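Local coordinates for protein response regulator receiver (Brucella melitensis biovar Abortus, PDB 4G97) that probably controls the general stress response, its phosphorylated receiver domain releasing the sigma-like domain to capture an anti-sigma factor, at residues Q97-L100 against L101-E105; I91-L94 against P95-A98; L225-G228 against E229-E232; H10-Y13 against L14-F17. One frame throughout, in Å; residues are numbered along the deposited sequence.

All four contacts are local turns of the chain, so none closes a long loop. From the N terminus, contact 4 comes first, the opening turns of helix 11-22. Contact 2 follows, starting helix 94-104, and contact 1 takes over on Gln97 and Ala98, which both share, and carries that helix to its end. Contact 3, last, is a loop between strands 215-219 and 236-238 of the receiver domain, closed on itself by a glutamate side chain. Nothing nests or crosses. Contact 4 lies between contacts 1 and 3: Glu105 of contact 1 makes a salt bridge to its Arg16, while Arg15 meets the carbonyl of Leu226 in contact 3. Sigma-like helices and receiver loop are thereby tied together.

Contact 1. Residues Q97-L100 against L101-E105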
loop_
_atom_site.group_PDB
_atom_site.type_symbol
_atom_site.label_atom_id
_atom_site.label_comp_id
_atom_site.label_asym_id
_atom_site.label_seq_id
_atom_site.Cartn_x
_atom_site.Cartn_y
_atom_site.Cartn_z
ATOM N N GLN A 97 9.354 -1.595 6.676
ATOM C CA GLN A 97 9.491 -0.162 6.373
ATOM C C GLN A 97 10.529 0.027 5.266
ATOM O O GLN A 97 10.302 0.794 4.334
ATOM C CB GLN A 97 9.955 0.614 7.610
ATOM C CG GLN A 97 8.937 0.655 8.732
ATOM C CD GLN A 97 9.398 1.500 9.883
ATOM O OE1 GLN A 97 9.931 2.596 9.706
ATOM N NE2 GLN A 97 9.157 1.020 11.093
ATOM N N ALA A 98 11.655 -0.714 5.356
ATOM C CA ALA A 98 12.746 -0.623 4.401
ATOM C C ALA A 98 12.297 -1.055 3.010
ATOM O O ALA A 98 12.500 -0.319 2.041
ATOM C CB ALA A 98 13.938 -1.448 4.892
ATOM N N PHE A 99 11.626 -2.214 2.912
ATOM C CA PHE A 99 11.131 -2.733 1.637
ATOM C C PHE A 99 10.067 -1.815 1.038
ATOM O O PHE A 99 10.080 -1.571 -0.182
ATOM C CB PHE A 99 10.593 -4.167 1.808
ATOM C CG PHE A 99 10.607 -4.958 0.521
ATOM C CD1 PHE A 99 11.718 -5.716 0.163
ATOM C CD2 PHE A 99 9.514 -4.943 -0.336
ATOM C CE1 PHE A 99 11.740 -6.423 -1.045
ATOM C CE2 PHE A 99 9.536 -5.657 -1.541
ATOM C CZ PHE A 99 10.645 -6.399 -1.881
ATOM N N LEU A 100 9.174 -1.263 1.892
ATOM C CA LEU A 100 8.122 -0.353 1.432
ATOM C C LEU A 100 8.733 0.907 0.809
ATOM O O LEU A 100 8.333 1.283 -0.283
ATOM C CB LEU A 100 7.112 -0.002 2.541
ATOM C CG LEU A 100 6.114 -1.117 2.971
ATOM C CD1 LEU A 100 5.198 -0.610 4.044
ATOM C CD2 LEU A 100 5.245 -1.600 1.803
ATOM N N LEU A 101 9.745 1.498 1.457
ATOM C CA LEU A 101 10.433 2.709 0.965
ATOM C C LEU A 101 11.039 2.541 -0.409
ATOM O O LEU A 101 11.012 3.479 -1.202
ATOM C CB LEU A 101 11.512 3.195 1.962
ATOM C CG LEU A 101 10.999 3.792 3.279
ATOM C CD1 LEU A 101 12.113 3.879 4.297
ATOM C CD2 LEU A 101 10.302 5.134 3.062
ATOM N N VAL A 102 11.595 1.353 -0.690
ATOM C CA VAL A 102 12.196 1.064 -1.983
ATOM C C VAL A 102 11.172 0.534 -2.990
ATOM O O VAL A 102 11.012 1.141 -4.045
ATOM C CB VAL A 102 13.503 0.205 -1.908
ATOM C CG1 VAL A 102 14.622 0.962 -1.200
ATOM C CG2 VAL A 102 13.266 -1.130 -1.221
ATOM N N ALA A 103 10.463 -0.575 -2.663
ATOM C CA ALA A 103 9.496 -1.216 -3.577
ATOM C C ALA A 103 8.251 -0.412 -3.819
ATOM O O ALA A 103 7.767 -0.393 -4.950
ATOM C CB ALA A 103 9.119 -2.595 -3.077
ATOM N N VAL A 104 7.710 0.256 -2.787
ATOM C CA VAL A 104 6.487 1.043 -3.019
ATOM C C VAL A 104 6.785 2.521 -3.236
ATOM O O VAL A 104 6.205 3.130 -4.129
ATOM C CB VAL A 104 5.438 0.834 -1.897
ATOM C CG1 VAL A 104 4.149 1.622 -2.169
ATOM C CG2 VAL A 104 5.141 -0.650 -1.679
ATOM N N GLU A 105 7.616 3.109 -2.378
ATOM C CA GLU A 105 7.867 4.550 -2.384
ATOM C C GLU A 105 8.805 5.130 -3.453
ATOM O O GLU A 105 8.830 6.346 -3.644
ATOM C CB GLU A 105 8.131 5.090 -0.957
ATOM C CG GLU A 105 6.954 4.874 0.001
ATOM C CD GLU A 105 5.605 5.389 -0.480
ATOM O OE1 GLU A 105 5.525 6.567 -0.895
ATOM O OE2 GLU A 105 4.631 4.604 -0.483
#
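The last turns of helix 94-104, in the sigma-like, helix-turn-helix-related part of PhyR, bring Phe99 and Leu100 against Ala103, Val104 and Glu105. The turns begin as regular alpha helix, with Leu101 N donating to Gln97 O at 3.0 Å. Val102 N makes only weak bonds, shared between Ala98 O and Phe99 O. Ala103 N then returns to Phe99 O in a bond of 2.7 Å. At the end the helix widens into a pi-type turn, where Leu100 O is gripped twice: Val104 N, tilted from the carbonyl plane, comes to 2.8 Å, and Glu105 N lies in that plane at 2.9 Å.

The side chains follow the same spacing. Phe99 turns CG away from its own backbone N (chi1 -156°), which sends the ring along the helix so that its CE2 comes within 3.5 Å of Ala103 CB, obliquely to the ring. Outside, this ring packs on helix 120-135 and helix 243-265, so it joins the sigma-like part to the helix that follows the receiver sheet. Glu105, whose chain folds back at chi2, is buried; its OE1 is taken by Tyr57 and by a salt bridge to Arg16. Leu101 packs on helix 109-116 and on Phe17, with its CG 3.3 Å from Gln97 O. Leu100 and Val104 run side by side, pointing the same way, and meet through their branches, Leu100 CD2 lying 3.6 Å from Val104 CG2.

Contact 2. Residues I91-L94 against P95-A98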
loop_
_atom_site.group_PDB
_atom_site.type_symbol
_atom_site.label_atom_id
_atom_site.label_comp_id
_atom_site.label_asym_id
_atom_site.label_seq_id
_atom_site.Cartn_x
_atom_site.Cartn_y
_atom_site.Cartn_z
ATOM N N ILE A 91 1.937 0.261 13.619
ATOM C CA ILE A 91 3.173 0.335 12.835
ATOM C C ILE A 91 3.867 -1.035 12.619
ATOM O O ILE A 91 4.169 -1.743 13.583
ATOM C CB ILE A 91 4.132 1.466 13.327
ATOM C CG1 ILE A 91 5.383 1.604 12.411
ATOM C CG2 ILE A 91 4.501 1.307 14.832
ATOM C CD1 ILE A 91 6.148 2.909 12.485
ATOM N N ALA A 92 4.122 -1.382 11.337
ATOM C CA ALA A 92 4.792 -2.614 10.903
ATOM C C ALA A 92 6.316 -2.553 11.230
ATOM O O ALA A 92 6.837 -1.450 11.424
ATOM C CB ALA A 92 4.570 -2.820 9.402
ATOM N N PRO A 93 7.052 -3.696 11.293
ATOM C CA PRO A 93 8.491 -3.627 11.639
ATOM C C PRO A 93 9.419 -2.917 10.641
ATOM O O PRO A 93 9.031 -2.655 9.494
ATOM C CB PRO A 93 8.883 -5.101 11.827
ATOM C CG PRO A 93 7.904 -5.859 11.017
ATOM C CD PRO A 93 6.611 -5.099 11.134
ATOM N N LEU A 94 10.667 -2.635 11.091
ATOM C CA LEU A 94 11.739 -1.961 10.349
ATOM C C LEU A 94 12.099 -2.589 8.996
ATOM O O LEU A 94 12.241 -1.818 8.048
ATOM C CB LEU A 94 12.985 -1.751 11.231
ATOM C CG LEU A 94 13.793 -0.470 10.994
ATOM C CD1 LEU A 94 13.116 0.742 11.646
ATOM C CD2 LEU A 94 15.197 -0.612 11.565
ATOM N N PRO A 95 12.220 -3.938 8.824
ATOM C CA PRO A 95 12.517 -4.474 7.478
ATOM C C PRO A 95 11.353 -4.244 6.507
ATOM O O PRO A 95 11.583 -4.022 5.325
ATOM C CB PRO A 95 12.761 -5.972 7.728
ATOM C CG PRO A 95 12.980 -6.099 9.186
ATOM C CD PRO A 95 12.119 -5.039 9.803
ATOM N N ARG A 96 10.105 -4.258 7.014
ATOM C CA ARG A 96 8.917 -3.978 6.193
ATOM C C ARG A 96 8.894 -2.504 5.786
ATOM O O ARG A 96 8.574 -2.211 4.641
ATOM C CB ARG A 96 7.622 -4.431 6.877
ATOM C CG ARG A 96 7.507 -5.943 6.850
ATOM C CD ARG A 96 6.205 -6.479 7.389
ATOM N NE ARG A 96 6.137 -7.932 7.191
ATOM C CZ ARG A 96 5.646 -8.532 6.115
ATOM N NH1 ARG A 96 5.134 -7.814 5.118
ATOM N NH2 ARG A 96 5.645 -9.858 6.031
ATOM N N GLN A 97 9.354 -1.595 6.676
ATOM C CA GLN A 97 9.491 -0.162 6.373
ATOM C C GLN A 97 10.529 0.027 5.266
ATOM O O GLN A 97 10.302 0.794 4.334
ATOM C CB GLN A 97 9.955 0.614 7.610
ATOM C CG GLN A 97 8.937 0.655 8.732
ATOM C CD GLN A 97 9.398 1.500 9.883
ATOM O OE1 GLN A 97 9.931 2.596 9.706
ATOM N NE2 GLN A 97 9.157 1.020 11.093
ATOM N N ALA A 98 11.655 -0.714 5.356
ATOM C CA ALA A 98 12.746 -0.623 4.401
ATOM C C ALA A 98 12.297 -1.055 3.010
ATOM O O ALA A 98 12.500 -0.319 2.041
ATOM C CB ALA A 98 13.938 -1.448 4.892
#
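Gln97 swings its side chain back from the first turn of helix 94-104 to Ile91 and Ala92 of the preceding loop and to Leu94, the first residue of the helix. Its chain is extended beyond CG (chi2 -176°), and this carries the amide past the helix start, where NE2 gives a weak hydrogen bond to Ala92 O at 3.4 Å. The Ile91 and Leu94 side chains both run at a slant to that of Gln97: Ile91 CD1 approaches NE2 of Gln97 to 3.8 Å, and Leu94 CD1 approaches the same nitrogen to 4.0 Å.

Pro93 occupies the N-cap position, and its carbonyl oxygen takes Gln97 N at 3.0 Å. One residue on, Leu94 O receives Ala98 N. The Pro93 ring and the Arg96 chain lie side by side and point the same way, with the two CD atoms, of Pro93 and Arg96, 4.0 Å apart; Pro93 CB also rests 3.8 Å from Pro95 CD.

Beyond this start, NH1 of Arg96 is bonded to Ser251 and Gln252 of helix 243-265, whose Phe255 touches Pro93. Leu94 and Pro95 face helix 120-135, while Ile91 and Gln97 both meet Leu21 of helix 11-22.

Contact 3. Residues L225-G228 against E229-E232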
loop_
_atom_site.group_PDB
_atom_site.type_symbol
_atom_site.label_atom_id
_atom_site.label_comp_id
_atom_site.label_asym_id
_atom_site.label_seq_id
_atom_site.Cartn_x
_atom_site.Cartn_y
_atom_site.Cartn_z
ATOM N N LEU A 225 -6.605 9.687 -4.661
ATOM C CA LEU A 225 -7.070 8.796 -3.598
ATOM C C LEU A 225 -6.176 8.844 -2.385
ATOM O O LEU A 225 -6.268 7.989 -1.508
ATOM C CB LEU A 225 -7.196 7.369 -4.142
ATOM C CG LEU A 225 -8.231 7.171 -5.251
ATOM C CD1 LEU A 225 -8.120 5.787 -5.808
ATOM C CD2 LEU A 225 -9.664 7.349 -4.721
ATOM N N LEU A 226 -5.347 9.884 -2.298
ATOM C CA LEU A 226 -4.430 10.024 -1.176
ATOM C C LEU A 226 -4.569 11.386 -0.502
ATOM O O LEU A 226 -3.612 11.904 0.059
ATOM C CB LEU A 226 -2.973 9.736 -1.638
ATOM C CG LEU A 226 -2.646 8.318 -2.136
ATOM C CD1 LEU A 226 -1.298 8.286 -2.873
ATOM C CD2 LEU A 226 -2.651 7.307 -0.966
ATOM N N THR A 227 -5.774 11.963 -0.539
ATOM C CA THR A 227 -6.022 13.282 0.070
ATOM C C THR A 227 -6.111 13.238 1.590
ATOM O O THR A 227 -5.811 14.231 2.242
ATOM C CB THR A 227 -7.295 13.929 -0.520
ATOM O OG1 THR A 227 -8.436 13.279 0.033
ATOM C CG2 THR A 227 -7.338 13.877 -2.045
ATOM N N GLY A 228 -6.594 12.121 2.142
ATOM C CA GLY A 228 -6.847 12.005 3.579
ATOM C C GLY A 228 -8.083 12.812 3.968
ATOM O O GLY A 228 -8.304 13.096 5.143
ATOM N N GLU A 229 -8.901 13.196 2.986
ATOM C CA GLU A 229 -10.074 14.015 3.277
ATOM C C GLU A 229 -11.448 13.317 3.193
ATOM O O GLU A 229 -12.483 13.923 3.501
ATOM C CB GLU A 229 -10.003 15.346 2.502
ATOM C CG GLU A 229 -8.981 16.323 3.097
ATOM C CD GLU A 229 -9.190 16.793 4.533
ATOM O OE1 GLU A 229 -10.358 16.921 4.971
ATOM O OE2 GLU A 229 -8.173 17.067 5.211
ATOM N N ARG A 230 -11.449 12.047 2.799
ATOM C CA ARG A 230 -12.663 11.238 2.678
ATOM C C ARG A 230 -12.285 9.770 2.630
ATOM O O ARG A 230 -11.071 9.495 2.606
ATOM C CB ARG A 230 -13.502 11.654 1.449
ATOM C CG ARG A 230 -12.833 11.422 0.105
ATOM C CD ARG A 230 -13.547 12.206 -0.964
ATOM N NE ARG A 230 -12.572 12.651 -1.944
ATOM C CZ ARG A 230 -11.937 13.813 -1.897
ATOM N NH1 ARG A 230 -12.235 14.703 -0.961
ATOM N NH2 ARG A 230 -11.026 14.110 -2.811
ATOM N N PRO A 231 -13.272 8.812 2.658
ATOM C CA PRO A 231 -12.905 7.381 2.616
ATOM C C PRO A 231 -12.102 7.042 1.363
ATOM O O PRO A 231 -12.501 7.387 0.262
ATOM C CB PRO A 231 -14.264 6.651 2.649
ATOM C CG PRO A 231 -15.192 7.630 3.316
ATOM C CD PRO A 231 -14.740 8.971 2.779
ATOM N N GLU A 232 -10.943 6.412 1.548
ATOM C CA GLU A 232 -10.046 6.074 0.434
ATOM C C GLU A 232 -9.360 4.713 0.652
ATOM O O GLU A 232 -9.272 4.266 1.798
ATOM C CB GLU A 232 -8.954 7.155 0.300
ATOM C CG GLU A 232 -9.402 8.473 -0.304
ATOM C CD GLU A 232 -8.492 9.662 -0.040
ATOM O OE1 GLU A 232 -7.763 9.667 0.977
ATOM O OE2 GLU A 232 -8.546 10.617 -0.844
#
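The carboxylate of Glu232 reaches across the turn and is held by three donors from Thr227 and Gly228. Its OE1 takes Gly228 N at 3.0 Å through the syn lone pair. OE2 accepts twice, from Thr227 OG1 at 2.8 Å and from Thr227 N at 3.1 Å; both come on the syn side, but from opposite faces of the carboxylate plane. Together these bonds fix the rotation of the group. OE1 has a second, charged partner in Arg19 of helix 11-22, which would favour the ionised form.

Thr227 OG1 works in both directions, for it also accepts Glu229 N at 3.0 Å. With chi1 at 75° the hydroxyl stands between the residue's backbone N and carbonyl carbon, turned toward both Glu232 and Glu229 N. Gly228 makes that turn with a positive phi of 73°.

Further out, Thr227 OG1 lies 3.8 Å above one face of the Arg230 guanidinium, toward its rim, and Thr227 CG2 is 3.8 Å from Arg230 NH2. Glu232 CB passes 3.3 Å from Leu225 O, which is itself bonded to Arg19.

The bond from Glu229 N to the threonine hydroxyl two residues earlier defines an ST turn. It lies in the crossover between strands 215-219 and 236-238 of the receiver's parallel sheet, where the canonical receiver fold carries its fourth helix; these residues form none.

Contact 4. Residues H10-Y13 against L14-F17; sequences HLPY and LRRF
The guanidinium of Arg16 lies flat on one face of the Tyr13 ring, the planes only 3° apart and the centres 4.1 Å from each other. The overlap is off-centre: Arg16 NH2 sits above the rim near Tyr13 CG at 3.5 Å, and Arg16 NH1 is over Tyr13 CE1 at the same distance, so this is a displaced cation-pi stack. Arg16 leaves the helix with CG anti to its backbone N (chi1 178°) and bends at chi3, which lays its end alongside the ring. A salt bridge from NH2 to Glu105 helps hold the guanidinium in place.

Arg15 behaves differently. Its chain, extended from CG to NE, runs back along the helix to Leu11, at a slant to it, with NH1 3.8 Å from Leu11 CB; the same nitrogen has its polar partner in Leu226 O of the receiver loop. The i to i+4 backbone bonds include Arg15 N to Leu11 O at 3.0 Å and Phe17 N to Tyr13 O at 3.1 Å.

These are the first turns of helix 11-22. Leu14 faces both helix 25-41 and helix 52-64, Phe17 turns to Leu100 and Leu101 of helix 94-104, and Leu226 of the loop before strand 236-238 touches Pro12 and Arg16.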
loop_
_atom_site.group_PDB
_atom_site.type_symbol
_atom_site.label_atom_id
_atom_site.label_comp_id
_atom_site.label_asym_id
_atom_site.label_seq_id
_atom_site.Cartn_x
_atom_site.Cartn_y
_atom_site.Cartn_z
ATOM N N HIS A 10 4.438 16.314 -1.445
ATOM C CA HIS A 10 4.886 14.998 -1.006
ATOM C C HIS A 10 3.910 14.295 -0.026
ATOM O O HIS A 10 4.082 13.103 0.257
ATOM C CB HIS A 10 6.327 15.093 -0.448
ATOM C CG HIS A 10 7.288 15.749 -1.407
ATOM N ND1 HIS A 10 7.615 15.163 -2.618
ATOM C CD2 HIS A 10 7.912 16.947 -1.323
ATOM C CE1 HIS A 10 8.436 16.011 -3.223
ATOM N NE2 HIS A 10 8.662 17.087 -2.472
ATOM N N LEU A 11 2.908 15.038 0.495
ATOM C CA LEU A 11 1.912 14.504 1.448
ATOM C C LEU A 11 1.088 13.309 0.896
ATOM O O LEU A 11 0.949 12.321 1.620
ATOM C CB LEU A 11 0.993 15.616 1.989
ATOM C CG LEU A 11 1.637 16.667 2.895
ATOM C CD1 LEU A 11 0.634 17.814 3.169
ATOM C CD2 LEU A 11 2.072 16.047 4.244
ATOM N N PRO A 12 0.553 13.331 -0.353
ATOM C CA PRO A 12 -0.194 12.157 -0.838
ATOM C C PRO A 12 0.588 10.849 -0.705
ATOM O O PRO A 12 0.083 9.910 -0.100
ATOM C CB PRO A 12 -0.458 12.503 -2.311
ATOM C CG PRO A 12 -0.571 14.002 -2.296
ATOM C CD PRO A 12 0.544 14.406 -1.372
ATOM N N TYR A 13 1.845 10.804 -1.216
ATOM C CA TYR A 13 2.662 9.594 -1.156
ATOM C C TYR A 13 3.062 9.204 0.254
ATOM O O TYR A 13 3.322 8.022 0.511
ATOM C CB TYR A 13 3.881 9.671 -2.102
ATOM C CG TYR A 13 3.502 9.619 -3.567
ATOM C CD1 TYR A 13 2.317 9.012 -3.982
ATOM C CD2 TYR A 13 4.344 10.138 -4.545
ATOM C CE1 TYR A 13 1.954 8.973 -5.321
ATOM C CE2 TYR A 13 3.995 10.094 -5.895
ATOM C CZ TYR A 13 2.792 9.518 -6.274
ATOM O OH TYR A 13 2.433 9.437 -7.595
ATOM N N LEU A 14 3.158 10.183 1.160
ATOM C CA LEU A 14 3.493 9.876 2.550
ATOM C C LEU A 14 2.300 9.160 3.203
ATOM O O LEU A 14 2.513 8.235 3.983
ATOM C CB LEU A 14 3.919 11.130 3.322
ATOM C CG LEU A 14 4.259 10.933 4.816
ATOM C CD1 LEU A 14 5.564 10.189 5.003
ATOM C CD2 LEU A 14 4.280 12.276 5.559
ATOM N N ARG A 15 1.047 9.551 2.843
ATOM C CA ARG A 15 -0.174 8.860 3.302
ATOM C C ARG A 15 -0.172 7.431 2.732
ATOM O O ARG A 15 -0.504 6.514 3.459
ATOM C CB ARG A 15 -1.455 9.605 2.855
ATOM C CG ARG A 15 -1.671 10.900 3.625
ATOM C CD ARG A 15 -2.992 11.585 3.349
ATOM N NE ARG A 15 -2.936 12.961 3.847
ATOM C CZ ARG A 15 -2.615 14.022 3.108
ATOM N NH1 ARG A 15 -2.417 13.897 1.804
ATOM N NH2 ARG A 15 -2.539 15.218 3.659
ATOM N N ARG A 16 0.226 7.234 1.447
ATOM C CA ARG A 16 0.290 5.892 0.861
ATOM C C ARG A 16 1.209 5.005 1.724
ATOM O O ARG A 16 0.808 3.908 2.157
ATOM C CB ARG A 16 0.799 5.936 -0.589
ATOM C CG ARG A 16 0.929 4.521 -1.201
ATOM C CD ARG A 16 1.538 4.520 -2.591
ATOM N NE ARG A 16 2.844 5.186 -2.585
ATOM C CZ ARG A 16 3.442 5.696 -3.652
ATOM N NH1 ARG A 16 2.885 5.587 -4.848
ATOM N NH2 ARG A 16 4.604 6.319 -3.531
ATOM N N PHE A 17 2.416 5.527 2.023
ATOM C CA PHE A 17 3.400 4.856 2.860
ATOM C C PHE A 17 2.822 4.589 4.268
ATOM O O PHE A 17 2.887 3.455 4.737
ATOM C CB PHE A 17 4.671 5.711 2.940
ATOM C CG PHE A 17 5.746 5.182 3.859
ATOM C CD1 PHE A 17 6.406 3.985 3.573
ATOM C CD2 PHE A 17 6.136 5.900 4.987
ATOM C CE1 PHE A 17 7.398 3.499 4.425
ATOM C CE2 PHE A 17 7.147 5.419 5.824
ATOM C CZ PHE A 17 7.759 4.215 5.542
#